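Local coordinates for extracellular protein containing a SCP domain (Bacillus anthracis, PDB 4IFA), which is of unknown function but is an extracellular protein that pairs a CAP-associated N-terminal region with an SCP (cysteine-rich secretory protein family) domain, at residues 120-125 / 168-173; 318-323 / 334-339. All coordinates share one frame; numbering follows the deposited sequence.

Interaction 1: 120-125 / 168-173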
loop_
_atom_site.group_PDB
_atom_site.type_symbol
_atom_site.label_atom_id
_atom_site.label_comp_id
_atom_site.label_asym_id
_atom_site.label_seq_id
_atom_site.Cartn_x
_atom_site.Cartn_y
_atom_site.Cartn_z
ATOM N N GLU A 120 -13.588 -1.452 10.699
ATOM C CA GLU A 120 -14.476 -0.473 11.337
ATOM C C GLU A 120 -15.119 0.468 10.339
ATOM O O GLU A 120 -14.474 0.916 9.376
ATOM C CB GLU A 120 -13.711 0.325 12.397
ATOM C CG GLU A 120 -14.604 1.161 13.322
ATOM C CD GLU A 120 -13.881 1.779 14.490
ATOM O OE1 GLU A 120 -12.647 1.812 14.509
ATOM O OE2 GLU A 120 -14.611 2.196 15.450
ATOM N N LYS A 121 -16.389 0.779 10.541
ATOM C CA LYS A 121 -17.105 1.679 9.676
ATOM C C LYS A 121 -16.625 3.120 9.795
ATOM O O LYS A 121 -16.321 3.614 10.895
ATOM C CB LYS A 121 -18.603 1.633 9.928
ATOM C CG LYS A 121 -19.302 0.302 9.658
ATOM C CD LYS A 121 -19.244 -0.118 8.198
ATOM C CE LYS A 121 -20.265 -1.227 7.915
ATOM N NZ LYS A 121 -20.108 -1.783 6.566
ATOM N N TYR A 122 -16.558 3.800 8.642
ATOM C CA TYR A 122 -16.145 5.193 8.596
ATOM C C TYR A 122 -16.907 6.080 9.622
ATOM O O TYR A 122 -16.290 6.919 10.268
ATOM C CB TYR A 122 -16.346 5.750 7.158
ATOM C CG TYR A 122 -15.804 7.147 6.953
ATOM C CD1 TYR A 122 -14.519 7.363 6.511
ATOM C CD2 TYR A 122 -16.557 8.251 7.272
ATOM C CE1 TYR A 122 -14.022 8.616 6.309
ATOM C CE2 TYR A 122 -16.070 9.530 7.087
ATOM C CZ TYR A 122 -14.768 9.708 6.659
ATOM O OH TYR A 122 -14.281 10.990 6.457
ATOM N N GLU A 123 -18.235 5.948 9.713
ATOM C CA GLU A 123 -19.007 6.821 10.626
ATOM C C GLU A 123 -18.509 6.663 12.072
ATOM O O GLU A 123 -18.558 7.620 12.844
ATOM C CB GLU A 123 -20.533 6.656 10.438
ATOM C CG GLU A 123 -21.061 5.324 10.791
ATOM C CD GLU A 123 -22.547 5.146 10.554
ATOM O OE1 GLU A 123 -23.092 4.222 11.198
ATOM O OE2 GLU A 123 -23.178 5.911 9.794
ATOM N N ASP A 124 -18.125 5.460 12.456
ATOM C CA ASP A 124 -17.627 5.227 13.821
ATOM C C ASP A 124 -16.209 5.718 14.013
ATOM O O ASP A 124 -15.882 6.265 15.077
ATOM C CB ASP A 124 -17.712 3.748 14.155
ATOM C CG ASP A 124 -19.145 3.245 14.161
ATOM O OD1 ASP A 124 -20.059 3.955 14.647
ATOM O OD2 ASP A 124 -19.414 2.123 13.691
ATOM N N VAL A 125 -15.373 5.610 12.984
ATOM C CA VAL A 125 -14.013 6.129 13.037
ATOM C C VAL A 125 -14.056 7.658 13.203
ATOM O O VAL A 125 -13.369 8.202 14.045
ATOM C CB VAL A 125 -13.229 5.744 11.784
ATOM C CG1 VAL A 125 -11.894 6.497 11.685
ATOM C CG2 VAL A 125 -13.025 4.234 11.723
ATOM N N LEU A 168 -5.613 6.858 7.416
ATOM C CA LEU A 168 -6.627 5.804 7.583
ATOM C C LEU A 168 -7.204 5.467 6.225
ATOM O O LEU A 168 -8.005 6.221 5.685
ATOM C CB LEU A 168 -7.714 6.260 8.562
ATOM C CG LEU A 168 -7.238 6.775 9.930
ATOM C CD1 LEU A 168 -8.447 7.286 10.742
ATOM C CD2 LEU A 168 -6.504 5.702 10.691
ATOM N N TYR A 169 -6.808 4.317 5.681
ATOM C CA TYR A 169 -7.243 3.927 4.352
ATOM C C TYR A 169 -8.574 3.186 4.425
ATOM O O TYR A 169 -8.700 2.153 5.092
ATOM C CB TYR A 169 -6.200 3.050 3.670
ATOM C CG TYR A 169 -4.988 3.757 3.099
ATOM C CD1 TYR A 169 -5.108 4.580 1.985
ATOM C CD2 TYR A 169 -3.702 3.541 3.605
ATOM C CE1 TYR A 169 -4.028 5.187 1.406
ATOM C CE2 TYR A 169 -2.605 4.135 3.006
ATOM C CZ TYR A 169 -2.773 4.950 1.925
ATOM O OH TYR A 169 -1.694 5.511 1.253
ATOM N N PHE A 170 -9.563 3.718 3.706
ATOM C CA PHE A 170 -10.900 3.121 3.621
ATOM C C PHE A 170 -11.186 2.566 2.222
ATOM O O PHE A 170 -10.671 3.065 1.226
ATOM C CB PHE A 170 -11.967 4.167 3.922
ATOM C CG PHE A 170 -12.069 4.520 5.357
ATOM C CD1 PHE A 170 -12.906 3.805 6.199
ATOM C CD2 PHE A 170 -11.285 5.522 5.900
ATOM C CE1 PHE A 170 -12.964 4.100 7.581
ATOM C CE2 PHE A 170 -11.343 5.813 7.246
ATOM C CZ PHE A 170 -12.166 5.100 8.080
ATOM N N ASP A 171 -12.044 1.557 2.199
ATOM C CA ASP A 171 -12.752 1.134 1.012
ATOM C C ASP A 171 -14.054 1.927 1.066
ATOM O O ASP A 171 -14.907 1.652 1.912
ATOM C CB ASP A 171 -13.016 -0.370 1.114
ATOM C CG ASP A 171 -13.823 -0.892 -0.048
ATOM O OD1 ASP A 171 -14.662 -0.145 -0.611
ATOM O OD2 ASP A 171 -13.568 -2.051 -0.459
ATOM N N HIS A 172 -14.181 2.951 0.232
ATOM C CA HIS A 172 -15.373 3.834 0.311
ATOM C C HIS A 172 -16.619 3.149 -0.159
ATOM O O HIS A 172 -17.731 3.660 0.080
ATOM C CB HIS A 172 -15.207 5.168 -0.427
ATOM C CG HIS A 172 -15.537 5.121 -1.882
ATOM N ND1 HIS A 172 -14.641 4.703 -2.842
ATOM C CD2 HIS A 172 -16.661 5.484 -2.551
ATOM C CE1 HIS A 172 -15.205 4.788 -4.034
ATOM N NE2 HIS A 172 -16.433 5.271 -3.889
ATOM N N PHE A 173 -16.495 2.025 -0.866
ATOM C CA PHE A 173 -17.715 1.310 -1.340
ATOM C C PHE A 173 -18.342 0.533 -0.182
ATOM O O PHE A 173 -19.565 0.430 -0.107
ATOM C CB PHE A 173 -17.395 0.349 -2.493
ATOM C CG PHE A 173 -16.901 1.042 -3.738
ATOM C CD1 PHE A 173 -17.753 1.811 -4.494
ATOM C CD2 PHE A 173 -15.599 0.860 -4.185
ATOM C CE1 PHE A 173 -17.324 2.425 -5.647
ATOM C CE2 PHE A 173 -15.161 1.477 -5.347
ATOM C CZ PHE A 173 -16.009 2.247 -6.071
#

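Interaction 2: 318-323 / 334-339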
loop_
_atom_site.group_PDB
_atom_site.type_symbol
_atom_site.label_atom_id
_atom_site.label_comp_id
_atom_site.label_asym_id
_atom_site.label_seq_id
_atom_site.Cartn_x
_atom_site.Cartn_y
_atom_site.Cartn_z
ATOM N N GLU A 318 -13.336 -13.617 -9.473
ATOM C CA GLU A 318 -13.012 -14.982 -9.080
ATOM C C GLU A 318 -12.435 -15.814 -10.252
ATOM O O GLU A 318 -11.780 -16.854 -10.032
ATOM C CB GLU A 318 -14.258 -15.678 -8.490
ATOM C CG GLU A 318 -13.971 -17.070 -7.894
ATOM C CD GLU A 318 -15.044 -17.546 -6.923
ATOM O OE1 GLU A 318 -16.244 -17.266 -7.179
ATOM O OE2 GLU A 318 -14.689 -18.210 -5.911
ATOM N N GLN A 319 -12.683 -15.387 -11.491
ATOM C CA GLN A 319 -12.170 -16.129 -12.658
ATOM C C GLN A 319 -10.628 -16.131 -12.716
ATOM O O GLN A 319 -10.037 -17.056 -13.301
ATOM C CB GLN A 319 -12.702 -15.551 -13.981
ATOM C CG GLN A 319 -14.199 -15.662 -14.254
ATOM C CD GLN A 319 -14.651 -14.751 -15.414
ATOM O OE1 GLN A 319 -14.089 -13.680 -15.623
ATOM N NE2 GLN A 319 -15.697 -15.161 -16.150
ATOM N N PHE A 320 -9.986 -15.084 -12.191
ATOM C CA PHE A 320 -8.524 -14.986 -12.213
ATOM C C PHE A 320 -7.869 -15.909 -11.196
ATOM O O PHE A 320 -8.360 -16.076 -10.069
ATOM C CB PHE A 320 -8.053 -13.561 -11.990
ATOM C CG PHE A 320 -8.440 -12.614 -13.078
ATOM C CD1 PHE A 320 -8.315 -12.960 -14.423
ATOM C CD2 PHE A 320 -8.872 -11.334 -12.765
ATOM C CE1 PHE A 320 -8.661 -12.049 -15.410
ATOM C CE2 PHE A 320 -9.215 -10.431 -13.761
ATOM C CZ PHE A 320 -9.091 -10.790 -15.066
ATOM N N THR A 321 -6.766 -16.518 -11.627
ATOM C CA THR A 321 -5.975 -17.434 -10.844
ATOM C C THR A 321 -4.575 -16.948 -10.547
ATOM O O THR A 321 -3.962 -17.405 -9.572
ATOM C CB THR A 321 -5.856 -18.803 -11.546
ATOM O OG1 THR A 321 -5.237 -18.672 -12.837
ATOM C CG2 THR A 321 -7.241 -19.427 -11.711
ATOM N N GLY A 322 -4.050 -16.041 -11.366
ATOM C CA GLY A 322 -2.675 -15.579 -11.256
ATOM C C GLY A 322 -2.580 -14.072 -11.395
ATOM O O GLY A 322 -3.472 -13.406 -11.909
ATOM N N LEU A 323 -1.441 -13.550 -10.968
ATOM C CA LEU A 323 -1.139 -12.131 -10.990
ATOM C C LEU A 323 0.329 -11.887 -11.139
ATOM O O LEU A 323 1.130 -12.465 -10.408
ATOM C CB LEU A 323 -1.624 -11.438 -9.702
ATOM C CG LEU A 323 -1.332 -9.962 -9.481
ATOM C CD1 LEU A 323 -1.879 -9.105 -10.611
ATOM C CD2 LEU A 323 -1.830 -9.510 -8.108
ATOM N N GLN A 334 -0.795 -4.041 -12.832
ATOM C CA GLN A 334 -1.208 -5.404 -12.495
ATOM C C GLN A 334 -1.686 -6.068 -13.764
ATOM O O GLN A 334 -2.558 -5.517 -14.460
ATOM C CB GLN A 334 -2.385 -5.412 -11.518
ATOM C CG GLN A 334 -2.076 -4.983 -10.107
ATOM C CD GLN A 334 -3.313 -4.939 -9.223
ATOM O OE1 GLN A 334 -4.366 -4.436 -9.625
ATOM N NE2 GLN A 334 -3.207 -5.494 -8.001
ATOM N N ASN A 335 -1.188 -7.279 -14.029
ATOM C CA ASN A 335 -1.720 -8.124 -15.090
ATOM C C ASN A 335 -2.225 -9.411 -14.430
ATOM O O ASN A 335 -1.476 -10.195 -13.838
ATOM C CB ASN A 335 -0.724 -8.392 -16.221
ATOM C CG ASN A 335 -0.527 -7.205 -17.151
ATOM O OD1 ASN A 335 -1.219 -6.141 -17.058
ATOM N ND2 ASN A 335 0.425 -7.358 -18.055
ATOM N N PHE A 336 -3.539 -9.609 -14.521
ATOM C CA PHE A 336 -4.233 -10.752 -13.957
ATOM C C PHE A 336 -4.424 -11.769 -15.069
ATOM O O PHE A 336 -4.720 -11.403 -16.212
ATOM C CB PHE A 336 -5.644 -10.340 -13.465
ATOM C CG PHE A 336 -5.677 -9.326 -12.358
ATOM C CD1 PHE A 336 -5.787 -9.750 -11.046
ATOM C CD2 PHE A 336 -5.632 -7.968 -12.629
ATOM C CE1 PHE A 336 -5.833 -8.837 -10.017
ATOM C CE2 PHE A 336 -5.647 -7.041 -11.602
ATOM C CZ PHE A 336 -5.756 -7.491 -10.295
ATOM N N ILE A 337 -4.284 -13.052 -14.744
ATOM C CA ILE A 337 -4.533 -14.122 -15.708
ATOM C C ILE A 337 -5.295 -15.277 -15.096
ATOM O O ILE A 337 -5.392 -15.434 -13.875
ATOM C CB ILE A 337 -3.244 -14.693 -16.350
ATOM C CG1 ILE A 337 -2.295 -15.250 -15.274
ATOM C CG2 ILE A 337 -2.505 -13.575 -17.167
ATOM C CD1 ILE A 337 -1.140 -16.077 -15.881
ATOM N N ARG A 338 -5.919 -16.033 -15.988
ATOM C CA ARG A 338 -6.540 -17.297 -15.668
ATOM C C ARG A 338 -5.820 -18.350 -16.479
ATOM O O ARG A 338 -5.707 -18.229 -17.708
ATOM C CB ARG A 338 -8.036 -17.362 -16.036
ATOM C CG ARG A 338 -8.653 -18.724 -15.732
ATOM C CD ARG A 338 -10.117 -18.760 -16.120
ATOM N NE ARG A 338 -10.729 -20.055 -15.875
ATOM C CZ ARG A 338 -11.301 -20.449 -14.744
ATOM N NH1 ARG A 338 -11.316 -19.645 -13.678
ATOM N NH2 ARG A 338 -11.838 -21.658 -14.672
ATOM N N LYS A 339 -5.343 -19.382 -15.824
ATOM C CA LYS A 339 -4.832 -20.525 -16.563
ATOM C C LYS A 339 -5.112 -21.809 -15.796
ATOM O O LYS A 339 -5.662 -21.771 -14.692
ATOM C CB LYS A 339 -3.367 -20.353 -16.958
ATOM C CG LYS A 339 -2.445 -20.150 -15.782
ATOM C CD LYS A 339 -1.017 -20.029 -16.233
ATOM C CE LYS A 339 -0.069 -19.876 -15.062
ATOM N NZ LYS A 339 1.338 -19.801 -15.558
ATOM O OXT LYS A 339 -4.858 -22.909 -16.325
#

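Interaction 1: 120-125 / 168-173
The ring of Phe170 meets Tyr122 over one face and Val125 at its edge. Tyr122 CD1 sits over the centre of that face, 3.5 Å above the ring plane. The two rings form a T-shaped (edge-to-face) pair: the tyrosine supplies the edge, the phenylalanine the face. Their centroids are 4.8 Å apart and the planes stand at 65°. Tyr122 CG lies anti to the backbone N (chi1 -173°), which brings the side chain in crosswise to that of Phe170. The backbone of the helix start is close too, with Tyr122 CA 3.5 Å from Phe170 CE1. Val125 and Phe170 point at each other from opposite directions, and Val125 CG2 lies 3.8 Å from Phe170 CZ at the ring edge. The other branch of the valine, CG1, reaches Leu168 CD1 at 3.7 Å. Glu120 O also lies near the plane of the Phe170 ring, 4.0 Å from CE1.

No hydrogen bond joins the two segments, so apolar and aromatic contact carries the pairing. The polar end of Tyr122 is held elsewhere, its OH bonded to Val153 O. Leu177 of the adjacent strand 176-183 also touches Phe170 and Leu168. Lys121 occupies the N-cap position of helix 122-128. The motif is a helix packed by its first turn on strand 164-171 of an antiparallel sheet, within the CAP-associated N-terminal region.

Interaction 2: 318-323 / 334-339
Phe320, Leu323 and Phe336 make the tightly packed side of this contact, where strands 322-328 and 331-338 pair as a beta hairpin within the SCP domain. Phe320 lies just before the first strand. Phe336 CB stands over the centre of the Phe320 ring, 3.5 Å from its centroid, in a CH-pi contact. The two phenyl planes are nearly parallel, at 22°, but displaced so that one ring hardly covers the other. Leu323 CD1 covers one face of the Phe336 ring in a second CH-pi contact, 4.0 Å from the centroid. With chi1 of Leu323 at 176° and its second torsion turned to the plus side, CD1 ends over that ring. Leu240 and Asn314 also touch both phenylalanines.

Between the strands, Gly322 and Ile337 are an antiparallel hydrogen-bonded pair, with Ile337 N bonded to Gly322 O at 3.0 Å. Here the pairing includes a classic beta bulge: Thr321 and Gly322 both face Ile337, whose carbonyl O accepts from Thr321 N at 2.8 Å and from Gly322 N at 2.9 Å.

The open end of the hairpin, beside the chain terminus, is looser, more polar and nearer solvent. Gln319 and Lys339 are exposed there, and Thr321 and Arg338 are partly so. Thr321 OG1 accepts from Lys339 N at 3.1 Å, while Lys339 NZ forms a salt bridge with Asp243 OD1. Arg338 is extended from CG to NE, and its NE is bonded to Gln285 OE1. Arg338 NH1 gives a nearly straight bond (164°) to Gln319 O, which lies in the guanidinium plane, 2.9 Å away.

Interactions 1 and 2 share no helix or strand. One lies in the CAP-associated N-terminal region and the other in the SCP domain, with centres 28 Å apart and nearest atoms about 13 Å apart. Interaction 1 sets a helix against a sheet strand, and its touching residues are mostly buried. It has no hydrogen bond between its segments. Interaction 2 joins neighbouring strands of one sheet, so main-chain bonds lead and ring contacts are added on one side. It buries more surface, 554 Å² against 202 Å², yet runs from a buried part out to an exposed chain end. Helix 309-315 borders both: its Arg312 forms a salt bridge with Asp171, while its Asn314 touches phenylalanines of interaction 2.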